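Long-range contacts in transketolase (Campylobacter jejuni, PDB 3L84), which is a member of the thiamine diphosphate-dependent transketolase family, with two domains of the thiamine diphosphate-binding fold and a C-terminal domain in each of its two subunits: residues A[120-131]-A[164-175]; A[432-442]-A[486-497]. One frame throughout, in Å; residues are numbered along the deposited sequence.

Overall arrangement
Interaction 1 is helix and loop packing beside one parallel beta-sheet; interaction 2 is strand pairing within another. Interaction 1, first along the sequence, sits in the thiamine diphosphate binding domain, where it joins helix 118-137 to the end of helix 158-169 and the turn into strand 175-181. Interaction 2 follows in the pyrimidine binding domain and pairs neighbouring strands 436-440 and 493-496. Their centres are 24 Å apart and their nearest atoms about 8 Å, without touching. Helix 391-404, in the pyrimidine binding domain, touches side chains of both pairs of segments, so the two domains meet along this helix within one chain.

Interaction 1: residues A[120-131]-A[164-175]; sequences VANAVGFAMAAK and CSLAGLHKLDNF
A Schellman motif ends helix 158-169, and the turn it starts, leading into strand 175-181, is packed along helix 118-137 in the thiamine diphosphate binding domain. The short helical segments run roughly parallel, at 25° with axes 9.6 Å apart, and the loop residues Leu-172 to Asn-174 carry much of the contact. Lys-171, with positive phi, is the C' residue of the motif. Just beyond it Leu-172 lays CD1 against Met-128 CG (3.7 Å), and also touches Val-124 and Ala-127 CB, while CD2 meets the aliphatic part of Lys-131. Selenomethionine Met-128 bends at chi3 (69°), which carries its methyl CE over one face of the His-170 ring, 4.3 Å from the centroid; Leu-169 CG lies over the rim of the opposite face. Toward the start of segment 120-131, Val-124 CG2 touches Phe-175 CE2 at 3.7 Å, and Ala-123 CB comes within 3.6 Å of Phe-175 CE1. Asn-174 ND2 gives a nearly straight hydrogen bond to Ala-127 O (3.1 Å, 167° at the hydrogen), an oxygen that also accepts from Lys-131 N. The acceptor lies close to the Asn-174 amide plane, and Asn-174 OD1, buried and with no polar partner, faces Ala-127 CB at 3.4 Å. Lys-131, kinked at chi2, passes alongside Asn-174 and sets NZ 2.6 Å from Asp-173 OD1, on the syn side but somewhat out of the carboxylate plane. The amide hydrogen bond thus fixes the rotation of Asn-174 beside the helix, while the salt bridge between two partly exposed side chains probably adds an electrostatic tie to an otherwise largely apolar interface.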
loop_
_atom_site.group_PDB
_atom_site.type_symbol
_atom_site.label_atom_id
_atom_site.label_comp_id
_atom_site.label_asym_id
_atom_site.label_seq_id
_atom_site.Cartn_x
_atom_site.Cartn_y
_atom_site.Cartn_z
ATOM N N VAL A 120 -4.337 2.630 15.022
ATOM C CA VAL A 120 -4.903 1.428 15.599
ATOM C C VAL A 120 -3.867 0.295 15.566
ATOM O O VAL A 120 -3.653 -0.384 16.585
ATOM C CB VAL A 120 -6.198 0.986 14.870
ATOM C CG1 VAL A 120 -6.706 -0.379 15.411
ATOM C CG2 VAL A 120 -7.295 2.075 15.035
ATOM N N ALA A 121 -3.205 0.104 14.410
ATOM C CA ALA A 121 -2.174 -0.913 14.303
ATOM C C ALA A 121 -0.986 -0.561 15.196
ATOM O O ALA A 121 -0.363 -1.444 15.778
ATOM C CB ALA A 121 -1.745 -1.093 12.829
ATOM N N ASN A 122 -0.612 0.719 15.280
ATOM C CA ASN A 122 0.482 1.124 16.177
ATOM C C ASN A 122 0.128 0.766 17.628
ATOM O O ASN A 122 0.981 0.277 18.379
ATOM C CB ASN A 122 0.700 2.622 16.151
ATOM C CG ASN A 122 1.123 3.168 14.795
ATOM O OD1 ASN A 122 1.868 2.512 14.008
ATOM N ND2 ASN A 122 0.683 4.366 14.533
ATOM N N ALA A 123 -1.124 0.999 18.012
ATOM C CA ALA A 123 -1.506 0.713 19.377
ATOM C C ALA A 123 -1.448 -0.786 19.675
ATOM O O ALA A 123 -1.002 -1.202 20.748
ATOM C CB ALA A 123 -2.889 1.265 19.659
ATOM N N VAL A 124 -1.898 -1.609 18.725
ATOM C CA VAL A 124 -1.712 -3.058 18.849
ATOM C C VAL A 124 -0.239 -3.373 19.001
ATOM O O VAL A 124 0.155 -4.218 19.815
ATOM C CB VAL A 124 -2.340 -3.792 17.662
ATOM C CG1 VAL A 124 -1.882 -5.275 17.615
ATOM C CG2 VAL A 124 -3.869 -3.681 17.709
ATOM N N GLY A 125 0.616 -2.684 18.224
ATOM C CA GLY A 125 2.030 -2.906 18.357
ATOM C C GLY A 125 2.609 -2.517 19.725
ATOM O O GLY A 125 3.440 -3.236 20.269
ATOM N N PHE A 126 2.167 -1.395 20.274
ATOM C CA PHE A 126 2.592 -1.039 21.640
ATOM C C PHE A 126 2.154 -2.094 22.642
ATOM O O PHE A 126 2.890 -2.355 23.571
ATOM C CB PHE A 126 2.039 0.335 22.044
ATOM C CG PHE A 126 2.756 1.516 21.452
ATOM C CD1 PHE A 126 4.102 1.676 21.562
ATOM C CD2 PHE A 126 2.028 2.501 20.807
ATOM C CE1 PHE A 126 4.781 2.803 21.018
ATOM C CE2 PHE A 126 2.685 3.613 20.247
ATOM C CZ PHE A 126 4.052 3.769 20.372
ATOM N N ALA A 127 0.986 -2.696 22.457
ATOM C CA ALA A 127 0.464 -3.715 23.357
ATOM C C ALA A 127 1.296 -5.025 23.208
ATOM O O ALA A 127 1.624 -5.662 24.216
ATOM C CB ALA A 127 -1.004 -3.932 23.110
HETATM N N MSE A 128 1.657 -5.380 21.972
HETATM C CA MSE A 128 2.533 -6.550 21.774
HETATM C C MSE A 128 3.910 -6.293 22.359
HETATM O O MSE A 128 4.522 -7.169 22.985
HETATM C CB MSE A 128 2.659 -6.863 20.301
HETATM C CG MSE A 128 1.374 -7.412 19.678
HETATM SE SE MSE A 128 1.461 -7.960 17.847
HETATM C CE MSE A 128 2.588 -9.527 18.068
ATOM N N ALA A 129 4.449 -5.106 22.092
ATOM C CA ALA A 129 5.756 -4.697 22.629
ATOM C C ALA A 129 5.757 -4.757 24.152
ATOM O O ALA A 129 6.673 -5.284 24.752
ATOM C CB ALA A 129 6.151 -3.309 22.139
ATOM N N ALA A 130 4.677 -4.308 24.772
ATOM C CA ALA A 130 4.559 -4.341 26.218
ATOM C C ALA A 130 4.512 -5.796 26.712
ATOM O O ALA A 130 5.122 -6.120 27.731
ATOM C CB ALA A 130 3.299 -3.609 26.647
ATOM N N LYS A 131 3.774 -6.670 26.022
ATOM C CA LYS A 131 3.821 -8.073 26.396
ATOM C C LYS A 131 5.218 -8.678 26.307
ATOM O O LYS A 131 5.614 -9.462 27.196
ATOM C CB LYS A 131 2.834 -8.900 25.572
ATOM C CG LYS A 131 1.376 -8.640 25.916
ATOM C CD LYS A 131 0.976 -8.968 27.340
ATOM C CE LYS A 131 -0.533 -8.829 27.568
ATOM N NZ LYS A 131 -0.942 -9.280 28.922
ATOM N N CYS A 164 -6.096 -5.832 14.574
ATOM C CA CYS A 164 -6.998 -6.321 15.608
ATOM C C CYS A 164 -7.102 -7.857 15.567
ATOM O O CYS A 164 -7.305 -8.494 16.602
ATOM C CB CYS A 164 -8.345 -5.667 15.483
ATOM S SG CYS A 164 -8.296 -3.897 15.963
ATOM N N SER A 165 -6.920 -8.455 14.397
ATOM C CA SER A 165 -6.831 -9.896 14.290
ATOM C C SER A 165 -5.700 -10.395 15.182
ATOM O O SER A 165 -5.886 -11.297 15.999
ATOM C CB SER A 165 -6.585 -10.306 12.833
ATOM O OG SER A 165 -6.798 -11.718 12.670
ATOM N N LEU A 166 -4.516 -9.799 15.050
ATOM C CA LEU A 166 -3.396 -10.170 15.884
ATOM C C LEU A 166 -3.629 -9.864 17.381
ATOM O O LEU A 166 -3.164 -10.618 18.252
ATOM C CB LEU A 166 -2.115 -9.445 15.405
ATOM C CG LEU A 166 -1.430 -10.052 14.185
ATOM C CD1 LEU A 166 -0.430 -9.102 13.604
ATOM C CD2 LEU A 166 -0.727 -11.342 14.591
ATOM N N ALA A 167 -4.339 -8.772 17.692
ATOM C CA ALA A 167 -4.587 -8.446 19.091
ATOM C C ALA A 167 -5.396 -9.531 19.761
ATOM O O ALA A 167 -5.138 -9.857 20.919
ATOM C CB ALA A 167 -5.319 -7.100 19.216
ATOM N N GLY A 168 -6.389 -10.069 19.064
ATOM C CA GLY A 168 -7.209 -11.128 19.656
ATOM C C GLY A 168 -6.408 -12.408 19.806
ATOM O O GLY A 168 -6.465 -13.074 20.837
ATOM N N LEU A 169 -5.627 -12.760 18.791
ATOM C CA LEU A 169 -4.791 -13.962 18.830
ATOM C C LEU A 169 -3.826 -13.947 20.011
ATOM O O LEU A 169 -3.653 -14.948 20.715
ATOM C CB LEU A 169 -3.984 -14.099 17.531
ATOM C CG LEU A 169 -3.023 -15.292 17.465
ATOM C CD1 LEU A 169 -3.775 -16.672 17.478
ATOM C CD2 LEU A 169 -2.197 -15.154 16.214
ATOM N N HIS A 170 -3.203 -12.799 20.252
ATOM C CA HIS A 170 -2.215 -12.674 21.302
ATOM C C HIS A 170 -2.788 -12.270 22.645
ATOM O O HIS A 170 -2.012 -12.020 23.577
ATOM C CB HIS A 170 -1.064 -11.779 20.838
ATOM C CG HIS A 170 -0.255 -12.432 19.779
ATOM N ND1 HIS A 170 0.642 -13.437 20.065
ATOM C CD2 HIS A 170 -0.279 -12.317 18.431
ATOM C CE1 HIS A 170 1.166 -13.884 18.930
ATOM N NE2 HIS A 170 0.639 -13.202 17.933
ATOM N N LYS A 171 -4.112 -12.240 22.737
ATOM C CA LYS A 171 -4.803 -12.037 24.012
ATOM C C LYS A 171 -4.247 -10.790 24.676
ATOM O O LYS A 171 -3.792 -10.789 25.832
ATOM C CB LYS A 171 -4.645 -13.265 24.905
ATOM C CG LYS A 171 -5.279 -14.515 24.311
ATOM C CD LYS A 171 -5.082 -15.721 25.254
ATOM C CE LYS A 171 -6.012 -16.897 24.910
ATOM N NZ LYS A 171 -6.214 -17.160 23.476
ATOM N N LEU A 172 -4.302 -9.693 23.932
ATOM C CA LEU A 172 -3.732 -8.426 24.407
ATOM C C LEU A 172 -4.689 -7.711 25.369
ATOM O O LEU A 172 -5.368 -6.721 25.014
ATOM C CB LEU A 172 -3.367 -7.518 23.243
ATOM C CG LEU A 172 -2.336 -8.079 22.264
ATOM C CD1 LEU A 172 -2.002 -7.071 21.152
ATOM C CD2 LEU A 172 -1.034 -8.521 22.988
ATOM N N ASP A 173 -4.681 -8.183 26.613
ATOM C CA ASP A 173 -5.544 -7.675 27.667
ATOM C C ASP A 173 -4.987 -6.445 28.376
ATOM O O ASP A 173 -5.378 -6.082 29.478
ATOM C CB ASP A 173 -5.845 -8.795 28.676
ATOM C CG ASP A 173 -4.596 -9.318 29.363
ATOM O OD1 ASP A 173 -3.483 -8.774 29.194
ATOM O OD2 ASP A 173 -4.739 -10.277 30.170
ATOM N N ASN A 174 -4.053 -5.809 27.685
ATOM C CA ASN A 174 -3.529 -4.494 28.004
ATOM C C ASN A 174 -3.974 -3.420 27.025
ATOM O O ASN A 174 -3.592 -2.259 27.169
ATOM C CB ASN A 174 -1.993 -4.547 28.108
ATOM C CG ASN A 174 -1.304 -5.069 26.852
ATOM O OD1 ASN A 174 -1.945 -5.550 25.921
ATOM N ND2 ASN A 174 0.044 -5.003 26.852
ATOM N N PHE A 175 -4.798 -3.788 26.057
ATOM C CA PHE A 175 -5.187 -2.899 24.953
ATOM C C PHE A 175 -6.652 -2.501 25.075
ATOM O O PHE A 175 -7.540 -3.360 25.118
ATOM C CB PHE A 175 -4.966 -3.639 23.628
ATOM C CG PHE A 175 -5.369 -2.899 22.382
ATOM C CD1 PHE A 175 -5.055 -1.562 22.212
ATOM C CD2 PHE A 175 -6.075 -3.528 21.403
ATOM C CE1 PHE A 175 -5.404 -0.889 21.037
ATOM C CE2 PHE A 175 -6.418 -2.863 20.231
ATOM C CZ PHE A 175 -6.079 -1.549 20.045
#

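Interaction 2: residues A[432-442]-A[486-497]; sequences KIKHFFIFTHD and ALNADIPSAFVL
Lys-434 NZ donates to two backbone oxygens of segment 486-497, Ala-489 O at 2.7 Å and Ala-486 O at 2.8 Å. The latter bond lies in the carbonyl plane, whereas the former is tilted 34° from it. A water accepting from NZ in turn donates to Leu-487 O. Bends at chi2, chi3 and chi4 curl the lysine chain back onto these carbonyls, whose partial negative charge probably suits the ammonium. Beside it, Phe-436 meets Leu-487 CD2 with ring atom CZ (3.7 Å), the side chains crossing at about a right angle. Strands 436-440 and 493-496 then run as parallel neighbours inside the six-stranded sheet of the pyrimidine binding domain. Phe-437 N bonds to Ser-493 O, Phe-437 O takes Phe-495 N (2.8 Å), and Phe-439 likewise uses both its N and O, toward Phe-495 O and Leu-497 N. On the face shared by Phe-436 and Phe-495, Ile-438 CD1 rests 3.9 Å from Phe-495 CD2, and Trp-483 stacks on the Phe-495 ring. On the other face Phe-439 CE2 touches Ala-494 CB, also 3.9 Å away. Beyond strand 436-440, Asp-442, salt-bridged to Arg-472, sets CB 3.4 Å from Val-496 CG1.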
loop_
_atom_site.group_PDB
_atom_site.type_symbol
_atom_site.label_atom_id
_atom_site.label_comp_id
_atom_site.label_asym_id
_atom_site.label_seq_id
_atom_site.Cartn_x
_atom_site.Cartn_y
_atom_site.Cartn_z
ATOM N N LYS A 432 12.010 9.029 11.784
ATOM C CA LYS A 432 13.445 8.681 11.870
ATOM C C LYS A 432 13.713 7.620 12.927
ATOM O O LYS A 432 14.695 7.697 13.662
ATOM C CB LYS A 432 14.348 9.923 12.027
ATOM C CG LYS A 432 14.133 10.970 10.972
ATOM C CD LYS A 432 15.023 12.193 11.228
ATOM C CE LYS A 432 16.415 11.997 10.907
ATOM N NZ LYS A 432 17.151 13.350 10.966
ATOM N N ILE A 433 12.836 6.617 12.989
ATOM C CA ILE A 433 13.008 5.513 13.917
ATOM C C ILE A 433 13.886 4.422 13.380
ATOM O O ILE A 433 14.094 4.275 12.157
ATOM C CB ILE A 433 11.681 4.889 14.365
ATOM C CG1 ILE A 433 10.798 4.505 13.190
ATOM C CG2 ILE A 433 10.924 5.842 15.286
ATOM C CD1 ILE A 433 9.695 3.463 13.475
ATOM N N LYS A 434 14.454 3.631 14.284
ATOM C CA LYS A 434 15.313 2.509 13.943
ATOM C C LYS A 434 14.479 1.246 13.771
ATOM O O LYS A 434 14.188 0.516 14.710
ATOM C CB LYS A 434 16.448 2.366 14.954
ATOM C CG LYS A 434 17.279 3.581 15.107
ATOM C CD LYS A 434 17.715 4.267 13.792
ATOM C CE LYS A 434 18.543 3.390 12.901
ATOM N NZ LYS A 434 19.900 3.049 13.571
ATOM N N HIS A 435 14.037 1.038 12.542
ATOM C CA HIS A 435 13.158 -0.065 12.138
ATOM C C HIS A 435 13.728 -0.530 10.806
ATOM O O HIS A 435 14.000 0.286 9.910
ATOM C CB HIS A 435 11.728 0.465 11.977
ATOM C CG HIS A 435 10.705 -0.511 11.464
ATOM N ND1 HIS A 435 9.376 -0.155 11.346
ATOM C CD2 HIS A 435 10.780 -1.793 11.029
ATOM C CE1 HIS A 435 8.688 -1.174 10.840
ATOM N NE2 HIS A 435 9.525 -2.187 10.636
ATOM N N PHE A 436 14.033 -1.823 10.714
ATOM C CA PHE A 436 14.731 -2.374 9.545
ATOM C C PHE A 436 13.775 -3.181 8.691
ATOM O O PHE A 436 12.998 -3.982 9.195
ATOM C CB PHE A 436 15.910 -3.236 10.034
ATOM C CG PHE A 436 16.751 -2.528 11.060
ATOM C CD1 PHE A 436 17.547 -1.478 10.702
ATOM C CD2 PHE A 436 16.672 -2.854 12.389
ATOM C CE1 PHE A 436 18.258 -0.788 11.626
ATOM C CE2 PHE A 436 17.411 -2.146 13.335
ATOM C CZ PHE A 436 18.162 -1.103 12.960
ATOM N N PHE A 437 13.822 -2.959 7.394
ATOM C CA PHE A 437 12.924 -3.587 6.433
ATOM C C PHE A 437 13.708 -4.554 5.579
ATOM O O PHE A 437 14.712 -4.168 4.970
ATOM C CB PHE A 437 12.215 -2.505 5.567
ATOM C CG PHE A 437 11.260 -1.623 6.349
ATOM C CD1 PHE A 437 9.902 -1.891 6.335
ATOM C CD2 PHE A 437 11.721 -0.582 7.120
ATOM C CE1 PHE A 437 9.028 -1.101 7.085
ATOM C CE2 PHE A 437 10.839 0.185 7.867
ATOM C CZ PHE A 437 9.523 -0.092 7.838
ATOM N N ILE A 438 13.260 -5.792 5.524
ATOM C CA ILE A 438 13.995 -6.887 4.878
ATOM C C ILE A 438 13.151 -7.291 3.678
ATOM O O ILE A 438 12.042 -7.811 3.846
ATOM C CB ILE A 438 14.187 -8.084 5.842
ATOM C CG1 ILE A 438 14.776 -7.696 7.206
ATOM C CG2 ILE A 438 14.973 -9.196 5.164
ATOM C CD1 ILE A 438 15.976 -6.903 7.174
ATOM N N PHE A 439 13.667 -7.055 2.475
ATOM C CA PHE A 439 12.923 -7.290 1.241
ATOM C C PHE A 439 13.705 -8.248 0.365
ATOM O O PHE A 439 14.649 -7.826 -0.297
ATOM C CB PHE A 439 12.687 -5.983 0.499
ATOM C CG PHE A 439 11.859 -4.942 1.229
ATOM C CD1 PHE A 439 10.712 -5.265 1.920
ATOM C CD2 PHE A 439 12.211 -3.618 1.159
ATOM C CE1 PHE A 439 9.950 -4.271 2.529
ATOM C CE2 PHE A 439 11.458 -2.629 1.765
ATOM C CZ PHE A 439 10.347 -2.955 2.454
ATOM N N THR A 440 13.277 -9.497 0.275
ATOM C CA THR A 440 13.957 -10.469 -0.547
ATOM C C THR A 440 13.258 -10.589 -1.891
ATOM O O THR A 440 12.238 -9.921 -2.161
ATOM C CB THR A 440 14.080 -11.839 0.132
ATOM O OG1 THR A 440 12.812 -12.508 0.136
ATOM C CG2 THR A 440 14.602 -11.703 1.558
ATOM N N HIS A 441 13.816 -11.365 -2.792
ATOM C CA HIS A 441 13.203 -11.633 -4.092
ATOM C C HIS A 441 13.123 -10.335 -4.872
ATOM O O HIS A 441 12.085 -9.901 -5.354
ATOM C CB HIS A 441 11.858 -12.323 -3.916
ATOM C CG HIS A 441 11.972 -13.715 -3.386
ATOM N ND1 HIS A 441 12.556 -14.005 -2.170
ATOM C CD2 HIS A 441 11.584 -14.896 -3.915
ATOM C CE1 HIS A 441 12.523 -15.316 -1.978
ATOM N NE2 HIS A 441 11.963 -15.880 -3.036
ATOM N N ASP A 442 14.279 -9.726 -5.074
ATOM C CA ASP A 442 14.337 -8.308 -5.496
ATOM C C ASP A 442 14.172 -7.996 -6.962
ATOM O O ASP A 442 14.160 -6.819 -7.288
ATOM C CB ASP A 442 15.664 -7.681 -5.045
ATOM C CG ASP A 442 16.877 -8.168 -5.820
ATOM O OD1 ASP A 442 16.937 -9.351 -6.164
ATOM O OD2 ASP A 442 17.816 -7.349 -5.990
ATOM N N ALA A 486 23.588 0.748 8.992
ATOM C CA ALA A 486 22.190 0.879 9.388
ATOM C C ALA A 486 22.016 0.977 10.902
ATOM O O ALA A 486 21.195 1.774 11.385
ATOM C CB ALA A 486 21.385 -0.288 8.877
ATOM N N LEU A 487 22.777 0.200 11.673
ATOM C CA LEU A 487 22.645 0.270 13.131
ATOM C C LEU A 487 23.106 1.580 13.696
ATOM O O LEU A 487 22.583 1.977 14.720
ATOM C CB LEU A 487 23.372 -0.898 13.802
ATOM C CG LEU A 487 22.720 -2.229 13.527
ATOM C CD1 LEU A 487 23.675 -3.339 13.937
ATOM C CD2 LEU A 487 21.401 -2.482 14.206
ATOM N N ASN A 488 24.072 2.250 13.071
ATOM C CA ASN A 488 24.610 3.527 13.520
ATOM C C ASN A 488 23.857 4.724 12.959
ATOM O O ASN A 488 24.010 5.856 13.426
ATOM C CB ASN A 488 26.102 3.686 13.179
ATOM C CG ASN A 488 27.044 2.920 14.122
ATOM O OD1 ASN A 488 28.195 2.691 13.770
ATOM N ND2 ASN A 488 26.590 2.605 15.306
ATOM N N ALA A 489 23.017 4.502 11.951
ATOM C CA ALA A 489 22.320 5.576 11.257
ATOM C C ALA A 489 21.205 6.160 12.090
ATOM O O ALA A 489 20.774 5.577 13.092
ATOM C CB ALA A 489 21.724 5.074 9.932
ATOM N N ASP A 490 20.762 7.348 11.713
ATOM C CA ASP A 490 19.696 8.037 12.426
ATOM C C ASP A 490 18.343 7.899 11.747
ATOM O O ASP A 490 17.403 8.614 12.132
ATOM C CB ASP A 490 20.062 9.515 12.685
ATOM C CG ASP A 490 20.121 10.344 11.454
ATOM O OD1 ASP A 490 20.066 9.838 10.319
ATOM O OD2 ASP A 490 20.233 11.611 11.638
ATOM N N ILE A 491 18.237 7.028 10.754
ATOM C CA ILE A 491 17.028 6.860 9.942
ATOM C C ILE A 491 16.858 5.375 9.685
ATOM O O ILE A 491 17.833 4.606 9.811
ATOM C CB ILE A 491 17.155 7.637 8.606
ATOM C CG1 ILE A 491 18.473 7.348 7.857
ATOM C CG2 ILE A 491 16.952 9.162 8.815
ATOM C CD1 ILE A 491 18.538 7.980 6.465
ATOM N N PRO A 492 15.659 4.922 9.312
ATOM C CA PRO A 492 15.458 3.527 8.965
ATOM C C PRO A 492 16.124 3.112 7.680
ATOM O O PRO A 492 16.528 3.922 6.853
ATOM C CB PRO A 492 13.960 3.414 8.815
ATOM C CG PRO A 492 13.515 4.789 8.463
ATOM C CD PRO A 492 14.417 5.705 9.211
ATOM N N SER A 493 16.307 1.795 7.545
ATOM C CA SER A 493 16.949 1.210 6.365
ATOM C C SER A 493 16.146 0.044 5.816
ATOM O O SER A 493 15.484 -0.698 6.573
ATOM C CB SER A 493 18.339 0.659 6.709
ATOM O OG SER A 493 19.308 1.662 7.061
ATOM N N ALA A 494 16.208 -0.129 4.491
ATOM C CA ALA A 494 15.725 -1.283 3.814
ATOM C C ALA A 494 16.905 -2.072 3.249
ATOM O O ALA A 494 17.905 -1.483 2.820
ATOM C CB ALA A 494 14.789 -0.906 2.668
ATOM N N PHE A 495 16.775 -3.391 3.235
ATOM C CA PHE A 495 17.728 -4.323 2.662
ATOM C C PHE A 495 17.031 -5.041 1.514
ATOM O O PHE A 495 16.042 -5.751 1.712
ATOM C CB PHE A 495 18.200 -5.296 3.739
ATOM C CG PHE A 495 18.971 -4.627 4.831
ATOM C CD1 PHE A 495 20.355 -4.527 4.782
ATOM C CD2 PHE A 495 18.327 -4.032 5.856
ATOM C CE1 PHE A 495 21.048 -3.891 5.825
ATOM C CE2 PHE A 495 19.015 -3.395 6.857
ATOM C CZ PHE A 495 20.367 -3.321 6.833
ATOM N N VAL A 496 17.565 -4.845 0.310
ATOM C CA VAL A 496 16.992 -5.367 -0.926
ATOM C C VAL A 496 17.887 -6.525 -1.386
ATOM O O VAL A 496 19.065 -6.313 -1.715
ATOM C CB VAL A 496 16.878 -4.259 -1.954
ATOM C CG1 VAL A 496 16.422 -4.790 -3.351
ATOM C CG2 VAL A 496 15.964 -3.122 -1.490
ATOM N N LEU A 497 17.331 -7.730 -1.305
ATOM C CA LEU A 497 18.107 -8.954 -1.267
ATOM C C LEU A 497 17.658 -9.933 -2.361
ATOM O O LEU A 497 16.472 -10.013 -2.697
ATOM C CB LEU A 497 17.949 -9.590 0.113
ATOM C CG LEU A 497 18.342 -8.671 1.278
ATOM C CD1 LEU A 497 17.758 -9.203 2.572
ATOM C CD2 LEU A 497 19.827 -8.435 1.342
HETATM O O HOH W 1 19.925 1.193 15.626
#